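Local coordinates for protein BfpC (Escherichia coli, PDB 3VHJ) that is essential for building the type IV pilus, this chain being its cytoplasmic N-terminal domain, which probably acts with the pilus-biogenesis protein BfpD, at residues L75-D79 / L153-K159; D102-H108 / Y131-R135. The protein carries 1 engineered substitution. All blocks are in the same frame, centred on the assembly; numbering follows the deposited sequence.

Contact 1: L75-D79 / L153-K159; sequences LSAID and LSLIKGK
Ser-76 OG is gripped from two directions: Lys-159 N donates to it at 2.8 Å along a nearly straight line (171°), and it also pairs with Thr-73 O, at the end of strand 72-73 just before the helix. With chi1 at 72° the hydroxyl sits between the backbone N and the carbonyl carbon, which turns it toward the backbone of segment 153-159. Replacing Ser-76 by an alanine would probably leave Lys-159 N without this acceptor and open a small gap beside Gly-158. Gly-158 CA lies 3.4 Å from Ser-76 OG, and a side chain on that residue would run into the hydroxyl. One water bridges the carbonyls of Ser-76 and Lys-157, donating to both. Further along, the backbones meet in a single beta bridge between Ile-78 and Leu-155, made just beyond the short helix 74-77, as the extended segment 153-159 runs past it on the way to strand 162-163. Its two bonds are Ile-156 N to Ala-77 O and Asp-79 N to Ser-154 O, both 2.8 Å, and Leu-155 CA adds a CA-H...O contact of 3.0 Å to Ala-77 O. Side chains flank the bridge. Leu-155 CD2 comes within 4.1 Å of Ile-78 CG1, while Ile-78 CD1 reaches Leu-153 CD1; Ile-78 itself lies buried against Phe-85 and Ile-99 of the neighbouring sheet. On the surface, the CG2 methyl of Ile-156 rests 3.6 Å from Asp-79 OD1, the two side chains crossing at about a right angle.

Contact 2: D102-H108 / Y131-R135; sequences DKDGMVH and YPWDR
Tyr-131 reaches Lys-103 and Asp-102 because its CG stands anti to the backbone N (chi1 -179°), which extends the phenol toward the 102-105 turn; Asp-102, its CG between the backbone N and the carbonyl carbon, folds its carboxylate back over that same turn. This is a type I beta turn from Asp-102 to Gly-105 with an Asx turn inside it, and it belongs to the hairpin loop joining antiparallel strands 96-101 and 107-113. Asp-102 OD2 accepts from Asp-104 N at 2.7 Å and Met-106 N at 2.8 Å (the latter a selenomethionine), the two donors arriving from opposite faces of the carboxylate plane. Its other oxygen, OD1, takes a weak bond from His-108 NE2. The carboxylate is thus tied to both the turn and the strand that follows, and would probably favour a proton at His-108 NE2. Across the contact, Lys-103 N donates to Tyr-131 OH at 2.9 Å with an angle of 163°, and the phenol end also packs against Asp-102 CB. Along one side of the same ring, Tyr-131 CD2 lies 3.8 Å from His-108 CE1; the two ring planes are inclined at 79° in an oblique pairing. Trp-133 completes this aromatic side: it presents its CH2 edge to His-108 CB at 4.2 Å, one face of its indole takes Tyr-131 CB, and its NE1 is held by Val-127 O at the end of helix 116-127. At the surface the Lys-103 chain, bent at chi2, swings its ammonium to Gly-82 O and to Asp-134, where NZ forms a salt bridge with OD2 at 3.0 Å, on its syn side and a little out of the carboxylate plane.

In the fold
Contact 1 and contact 2 have centres 15 Å apart and touch directly, Leu-75 CB lying 3.9 Å from Val-107 CG2. Along the chain contact 2 is nested within the loop that contact 1 closes, so segments 75-79, 102-108, 131-135 and 153-159 follow one another in that order. Both border the mixed sheet of strands 107-113, 96-101, 85-90 and 135-137. Contact 2 gathers the 102-108 hairpin loop and the segment leading into strand 135-137, the two outermost strands being 107-113 and 135-137. Contact 1 instead brings the chain's tail past helix 74-77 and on to strand 162-163, linking that sheet with the antiparallel sheet containing strand 46-52 within this cytoplasmic domain.

Contact 1: L75-D79 / L153-K159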
ATOM      1  N   LEU A  75      -2.900   0.937  -3.103  1.00 18.66           N
ATOM      2  CA  LEU A  75      -1.712   1.584  -3.634  1.00 18.23           C
ATOM      3  C   LEU A  75      -1.668   1.678  -5.152  1.00 19.20           C
ATOM      4  O   LEU A  75      -1.113   2.633  -5.691  1.00 19.68           O
ATOM      5  CB  LEU A  75      -0.448   0.908  -3.095  1.00 17.29           C
ATOM      6  CG  LEU A  75       0.068   1.475  -1.760  1.00 18.00           C
ATOM      7  CD1 LEU A  75       0.616   2.890  -1.986  1.00 16.46           C
ATOM      8  CD2 LEU A  75      -1.058   1.506  -0.722  1.00 17.30           C
ATOM      9  N   SER A  76      -2.253   0.709  -5.848  1.00 19.56           N
ATOM     10  CA  SER A  76      -2.252   0.756  -7.310  1.00 21.00           C
ATOM     11  C   SER A  76      -3.210   1.836  -7.802  1.00 22.57           C
ATOM     12  O   SER A  76      -3.032   2.390  -8.890  1.00 24.84           O
ATOM     13  CB  SER A  76      -2.682  -0.586  -7.904  1.00 17.17           C
ATOM     14  OG  SER A  76      -4.071  -0.819  -7.720  1.00 19.47           O
ATOM     15  N   ALA A  77      -4.220   2.129  -6.989  1.00 21.52           N
ATOM     16  CA  ALA A  77      -5.237   3.118  -7.328  1.00 22.82           C
ATOM     17  C   ALA A  77      -4.838   4.558  -7.034  1.00 22.70           C
ATOM     18  O   ALA A  77      -5.495   5.486  -7.506  1.00 23.69           O
ATOM     19  CB  ALA A  77      -6.547   2.789  -6.604  1.00 20.56           C
ATOM     20  N   ILE A  78      -3.778   4.751  -6.253  1.00 21.31           N
ATOM     21  CA  ILE A  78      -3.321   6.098  -5.930  1.00 20.79           C
ATOM     22  C   ILE A  78      -2.406   6.568  -7.045  1.00 21.68           C
ATOM     23  O   ILE A  78      -1.376   5.951  -7.327  1.00 21.04           O
ATOM     24  CB  ILE A  78      -2.570   6.139  -4.581  1.00 20.99           C
ATOM     25  CG1 ILE A  78      -3.527   5.745  -3.451  1.00 20.23           C
ATOM     26  CG2 ILE A  78      -2.019   7.548  -4.327  1.00 21.38           C
ATOM     27  CD1 ILE A  78      -2.900   5.774  -2.061  1.00 17.05           C
ATOM     28  N   ASP A  79      -2.796   7.659  -7.690  1.00 20.14           N
ATOM     29  CA  ASP A  79      -2.028   8.198  -8.798  1.00 20.34           C
ATOM     30  C   ASP A  79      -0.615   8.565  -8.390  1.00 19.53           C
ATOM     31  O   ASP A  79      -0.368   8.976  -7.255  1.00 19.39           O
ATOM     32  CB  ASP A  79      -2.739   9.433  -9.371  1.00 20.56           C
ATOM     33  CG  ASP A  79      -2.245   9.806 -10.763  1.00 22.84           C
ATOM     34  OD1 ASP A  79      -1.507   9.008 -11.385  1.00 20.21           O
ATOM     35  OD2 ASP A  79      -2.612  10.899 -11.244  1.00 25.30           O
ATOM     36  N   LEU A 153      -6.791  12.350  -2.067  1.00 29.01           N
ATOM     37  CA  LEU A 153      -5.670  12.047  -2.958  1.00 28.63           C
ATOM     38  C   LEU A 153      -6.190  11.708  -4.353  1.00 28.95           C
ATOM     39  O   LEU A 153      -7.310  11.222  -4.502  1.00 30.26           O
ATOM     40  CB  LEU A 153      -4.859  10.861  -2.415  1.00 26.92           C
ATOM     41  CG  LEU A 153      -4.288  10.961  -0.998  1.00 27.07           C
ATOM     42  CD1 LEU A 153      -3.544   9.669  -0.658  1.00 25.34           C
ATOM     43  CD2 LEU A 153      -3.354  12.153  -0.890  1.00 27.96           C
ATOM     44  N   SER A 154      -5.376  11.956  -5.373  1.00 29.26           N
ATOM     45  CA  SER A 154      -5.780  11.666  -6.747  1.00 31.47           C
ATOM     46  C   SER A 154      -5.676  10.172  -7.049  1.00 30.66           C
ATOM     47  O   SER A 154      -4.639   9.549  -6.811  1.00 28.61           O
ATOM     48  CB  SER A 154      -4.911  12.448  -7.739  1.00 33.16           C
ATOM     49  OG  SER A 154      -5.061  13.847  -7.561  1.00 37.05           O
ATOM     50  N   LEU A 155      -6.753   9.608  -7.586  1.00 31.74           N
ATOM     51  CA  LEU A 155      -6.788   8.187  -7.910  1.00 33.25           C
ATOM     52  C   LEU A 155      -6.860   7.910  -9.406  1.00 34.15           C
ATOM     53  O   LEU A 155      -7.080   8.808 -10.222  1.00 34.27           O
ATOM     54  CB  LEU A 155      -7.991   7.522  -7.239  1.00 33.08           C
ATOM     55  CG  LEU A 155      -8.222   7.779  -5.751  1.00 33.03           C
ATOM     56  CD1 LEU A 155      -9.401   6.940  -5.286  1.00 34.20           C
ATOM     57  CD2 LEU A 155      -6.978   7.429  -4.954  1.00 33.22           C
ATOM     58  N   ILE A 156      -6.662   6.644  -9.747  1.00 32.68           N
ATOM     59  CA  ILE A 156      -6.732   6.175 -11.121  1.00 31.17           C
ATOM     60  C   ILE A 156      -7.354   4.797 -10.990  1.00 31.79           C
ATOM     61  O   ILE A 156      -7.585   4.326  -9.872  1.00 30.67           O
ATOM     62  CB  ILE A 156      -5.329   6.048 -11.775  1.00 31.89           C
ATOM     63  CG1 ILE A 156      -4.406   5.201 -10.897  1.00 31.08           C
ATOM     64  CG2 ILE A 156      -4.734   7.426 -12.006  1.00 32.68           C
ATOM     65  CD1 ILE A 156      -3.052   4.933 -11.520  1.00 30.96           C
ATOM     66  N   LYS A 157      -7.646   4.152 -12.112  1.00 31.25           N
ATOM     67  CA  LYS A 157      -8.224   2.821 -12.045  1.00 31.92           C
ATOM     68  C   LYS A 157      -7.140   1.909 -11.484  1.00 30.51           C
ATOM     69  O   LYS A 157      -6.044   1.816 -12.042  1.00 30.07           O
ATOM     70  CB  LYS A 157      -8.650   2.343 -13.434  1.00 32.81           C
ATOM     71  CG  LYS A 157      -9.383   1.005 -13.423  1.00 36.15           C
ATOM     72  CD  LYS A 157      -9.848   0.623 -14.819  1.00 37.56           C
ATOM     73  CE  LYS A 157     -10.562  -0.720 -14.820  1.00 40.37           C
ATOM     74  NZ  LYS A 157     -11.753  -0.720 -13.923  1.00 40.42           N
ATOM     75  N   GLY A 158      -7.438   1.258 -10.366  1.00 28.93           N
ATOM     76  CA  GLY A 158      -6.462   0.376  -9.758  1.00 26.63           C
ATOM     77  C   GLY A 158      -6.406  -0.983 -10.425  1.00 26.66           C
ATOM     78  O   GLY A 158      -7.147  -1.255 -11.371  1.00 26.86           O
ATOM     79  N   LYS A 159      -5.516  -1.836  -9.932  1.00 24.98           N
ATOM     80  CA  LYS A 159      -5.356  -3.181 -10.462  1.00 25.58           C
ATOM     81  C   LYS A 159      -5.911  -4.138  -9.412  1.00 24.81           C
ATOM     82  O   LYS A 159      -5.680  -3.962  -8.214  1.00 22.10           O
ATOM     83  CB  LYS A 159      -3.877  -3.485 -10.714  1.00 27.27           C
ATOM     84  CG  LYS A 159      -3.178  -2.523 -11.674  1.00 32.38           C
ATOM     85  CD  LYS A 159      -3.710  -2.649 -13.096  1.00 34.15           C
ATOM     86  CE  LYS A 159      -3.430  -4.031 -13.684  1.00 36.84           C
ATOM     87  NZ  LYS A 159      -1.970  -4.326 -13.764  1.00 38.19           N
TER
HETATM   88  O   HOH W   1      -3.583   0.840 -11.054  1.00 27.02           O

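Contact 2: D102-H108 / Y131-R135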
ATOM      1  N   ASP A 102       7.941   5.874  -3.155  1.00 18.39           N
ATOM      2  CA  ASP A 102       9.170   6.613  -3.410  1.00 19.45           C
ATOM      3  C   ASP A 102       9.178   7.415  -4.696  1.00 20.44           C
ATOM      4  O   ASP A 102       8.217   7.397  -5.461  1.00 17.85           O
ATOM      5  CB  ASP A 102      10.386   5.673  -3.346  1.00 21.30           C
ATOM      6  CG  ASP A 102      10.485   4.734  -4.534  1.00 23.98           C
ATOM      7  OD1 ASP A 102      11.242   3.745  -4.435  1.00 25.81           O
ATOM      8  OD2 ASP A 102       9.832   4.979  -5.567  1.00 27.92           O
ATOM      9  N   LYS A 103      10.276   8.129  -4.916  1.00 21.30           N
ATOM     10  CA  LYS A 103      10.437   8.980  -6.087  1.00 23.82           C
ATOM     11  C   LYS A 103      10.291   8.235  -7.411  1.00 24.77           C
ATOM     12  O   LYS A 103      10.010   8.845  -8.441  1.00 23.49           O
ATOM     13  CB  LYS A 103      11.803   9.673  -6.023  1.00 26.29           C
ATOM     14  CG  LYS A 103      11.969  10.836  -6.991  1.00 27.88           C
ATOM     15  CD  LYS A 103      10.972  11.948  -6.700  1.00 29.85           C
ATOM     16  CE  LYS A 103      11.208  13.144  -7.603  1.00 29.13           C
ATOM     17  NZ  LYS A 103      10.267  14.256  -7.297  1.00 31.13           N
ATOM     18  N   ASP A 104      10.480   6.918  -7.386  1.00 24.24           N
ATOM     19  CA  ASP A 104      10.363   6.112  -8.601  1.00 24.77           C
ATOM     20  C   ASP A 104       8.993   5.455  -8.720  1.00 23.42           C
ATOM     21  O   ASP A 104       8.745   4.675  -9.640  1.00 22.23           O
ATOM     22  CB  ASP A 104      11.444   5.026  -8.637  1.00 28.78           C
ATOM     23  CG  ASP A 104      12.841   5.595  -8.771  1.00 32.74           C
ATOM     24  OD1 ASP A 104      13.045   6.461  -9.647  1.00 35.28           O
ATOM     25  OD2 ASP A 104      13.738   5.167  -8.009  1.00 37.09           O
ATOM     26  N   GLY A 105       8.106   5.766  -7.781  1.00 21.39           N
ATOM     27  CA  GLY A 105       6.774   5.194  -7.817  1.00 19.68           C
ATOM     28  C   GLY A 105       6.685   3.815  -7.188  1.00 19.21           C
ATOM     29  O   GLY A 105       5.652   3.161  -7.277  1.00 19.05           O
HETATM   30  N   MSE A 106       7.763   3.366  -6.555  1.00 18.38           N
HETATM   31  CA  MSE A 106       7.759   2.056  -5.915  1.00 18.99           C
HETATM   32  C   MSE A 106       7.120   2.135  -4.538  1.00 18.32           C
HETATM   33  O   MSE A 106       7.407   3.043  -3.758  1.00 18.03           O
HETATM   34  CB  MSE A 106       9.185   1.511  -5.782  1.00 20.44           C
HETATM   35  CG  MSE A 106       9.913   1.283  -7.110  1.00 24.92           C
HETATM   36 SE   MSE A 106       9.136  -0.057  -8.240  1.00 33.12          SE
HETATM   37  CE  MSE A 106       8.336   1.062  -9.592  1.00 29.09           C
ATOM     38  N   VAL A 107       6.247   1.179  -4.247  1.00 19.39           N
ATOM     39  CA  VAL A 107       5.587   1.146  -2.960  1.00 19.07           C
ATOM     40  C   VAL A 107       6.577   0.696  -1.893  1.00 21.15           C
ATOM     41  O   VAL A 107       7.133  -0.403  -1.970  1.00 20.88           O
ATOM     42  CB  VAL A 107       4.374   0.181  -2.979  1.00 19.22           C
ATOM     43  CG1 VAL A 107       3.753   0.095  -1.594  1.00 18.34           C
ATOM     44  CG2 VAL A 107       3.341   0.668  -3.989  1.00 16.38           C
ATOM     45  N   HIS A 108       6.812   1.562  -0.911  1.00 20.14           N
ATOM     46  CA  HIS A 108       7.718   1.238   0.188  1.00 22.18           C
ATOM     47  C   HIS A 108       6.926   0.757   1.393  1.00 20.90           C
ATOM     48  O   HIS A 108       7.366  -0.133   2.119  1.00 21.10           O
ATOM     49  CB  HIS A 108       8.550   2.454   0.603  1.00 26.06           C
ATOM     50  CG  HIS A 108       9.735   2.709  -0.273  1.00 31.50           C
ATOM     51  ND1 HIS A 108      10.859   3.372   0.174  1.00 34.20           N
ATOM     52  CD2 HIS A 108       9.969   2.406  -1.573  1.00 32.23           C
ATOM     53  CE1 HIS A 108      11.733   3.465  -0.813  1.00 34.87           C
ATOM     54  NE2 HIS A 108      11.218   2.888  -1.884  1.00 33.53           N
ATOM     55  N   TYR A 131      12.498   8.116   4.487  1.00 24.76           N
ATOM     56  CA  TYR A 131      12.815   8.449   3.103  1.00 23.51           C
ATOM     57  C   TYR A 131      12.489   9.933   2.895  1.00 23.31           C
ATOM     58  O   TYR A 131      11.622  10.479   3.570  1.00 22.67           O
ATOM     59  CB  TYR A 131      11.973   7.551   2.186  1.00 24.80           C
ATOM     60  CG  TYR A 131      12.187   7.734   0.702  1.00 24.59           C
ATOM     61  CD1 TYR A 131      11.526   8.742  -0.001  1.00 24.56           C
ATOM     62  CD2 TYR A 131      13.043   6.889  -0.005  1.00 26.10           C
ATOM     63  CE1 TYR A 131      11.709   8.904  -1.372  1.00 24.39           C
ATOM     64  CE2 TYR A 131      13.236   7.042  -1.379  1.00 25.63           C
ATOM     65  CZ  TYR A 131      12.564   8.051  -2.054  1.00 25.63           C
ATOM     66  OH  TYR A 131      12.755   8.211  -3.405  1.00 25.63           O
ATOM     67  N   PRO A 132      13.195  10.608   1.971  1.00 23.76           N
ATOM     68  CA  PRO A 132      12.961  12.033   1.700  1.00 23.67           C
ATOM     69  C   PRO A 132      11.665  12.266   0.925  1.00 22.59           C
ATOM     70  O   PRO A 132      11.709  12.655  -0.247  1.00 21.98           O
ATOM     71  CB  PRO A 132      14.181  12.439   0.867  1.00 23.53           C
ATOM     72  CG  PRO A 132      15.189  11.366   1.131  1.00 26.68           C
ATOM     73  CD  PRO A 132      14.359  10.127   1.214  1.00 23.75           C
ATOM     74  N   TRP A 133      10.521  12.040   1.565  1.00 20.69           N
ATOM     75  CA  TRP A 133       9.233  12.207   0.884  1.00 19.97           C
ATOM     76  C   TRP A 133       8.977  13.639   0.434  1.00 20.68           C
ATOM     77  O   TRP A 133       9.265  14.587   1.161  1.00 21.88           O
ATOM     78  CB  TRP A 133       8.063  11.781   1.786  1.00 18.74           C
ATOM     79  CG  TRP A 133       8.301  10.551   2.628  1.00 17.78           C
ATOM     80  CD1 TRP A 133       8.576  10.521   3.965  1.00 18.79           C
ATOM     81  CD2 TRP A 133       8.289   9.185   2.191  1.00 17.02           C
ATOM     82  NE1 TRP A 133       8.736   9.225   4.391  1.00 17.81           N
ATOM     83  CE2 TRP A 133       8.565   8.383   3.322  1.00 18.29           C
ATOM     84  CE3 TRP A 133       8.072   8.559   0.954  1.00 16.50           C
ATOM     85  CZ2 TRP A 133       8.632   6.987   3.253  1.00 18.65           C
ATOM     86  CZ3 TRP A 133       8.139   7.169   0.885  1.00 17.44           C
ATOM     87  CH2 TRP A 133       8.416   6.399   2.026  1.00 18.56           C
ATOM     88  N   ASP A 134       8.422  13.797  -0.762  1.00 20.69           N
ATOM     89  CA  ASP A 134       8.106  15.129  -1.253  1.00 21.55           C
ATOM     90  C   ASP A 134       6.927  15.655  -0.434  1.00 22.32           C
ATOM     91  O   ASP A 134       6.871  16.836  -0.091  1.00 21.48           O
ATOM     92  CB  ASP A 134       7.744  15.096  -2.744  1.00 20.78           C
ATOM     93  CG  ASP A 134       8.957  14.894  -3.635  1.00 21.85           C
ATOM     94  OD1 ASP A 134      10.005  15.510  -3.354  1.00 20.52           O
ATOM     95  OD2 ASP A 134       8.866  14.135  -4.625  1.00 21.96           O
ATOM     96  N   ARG A 135       5.994  14.759  -0.111  1.00 20.99           N
ATOM     97  CA  ARG A 135       4.820  15.115   0.680  1.00 21.63           C
ATOM     98  C   ARG A 135       4.580  14.100   1.795  1.00 21.78           C
ATOM     99  O   ARG A 135       4.789  12.902   1.610  1.00 21.06           O
ATOM    100  CB  ARG A 135       3.563  15.180  -0.198  1.00 24.43           C
ATOM    101  CG  ARG A 135       3.540  16.298  -1.233  1.00 26.83           C
ATOM    102  CD  ARG A 135       3.756  17.678  -0.599  1.00 29.52           C
ATOM    103  NE  ARG A 135       2.764  18.033   0.418  1.00 32.61           N
ATOM    104  CZ  ARG A 135       1.495  18.346   0.163  1.00 34.62           C
ATOM    105  NH1 ARG A 135       1.044  18.352  -1.085  1.00 34.53           N
ATOM    106  NH2 ARG A 135       0.677  18.668   1.159  1.00 33.15           N
TER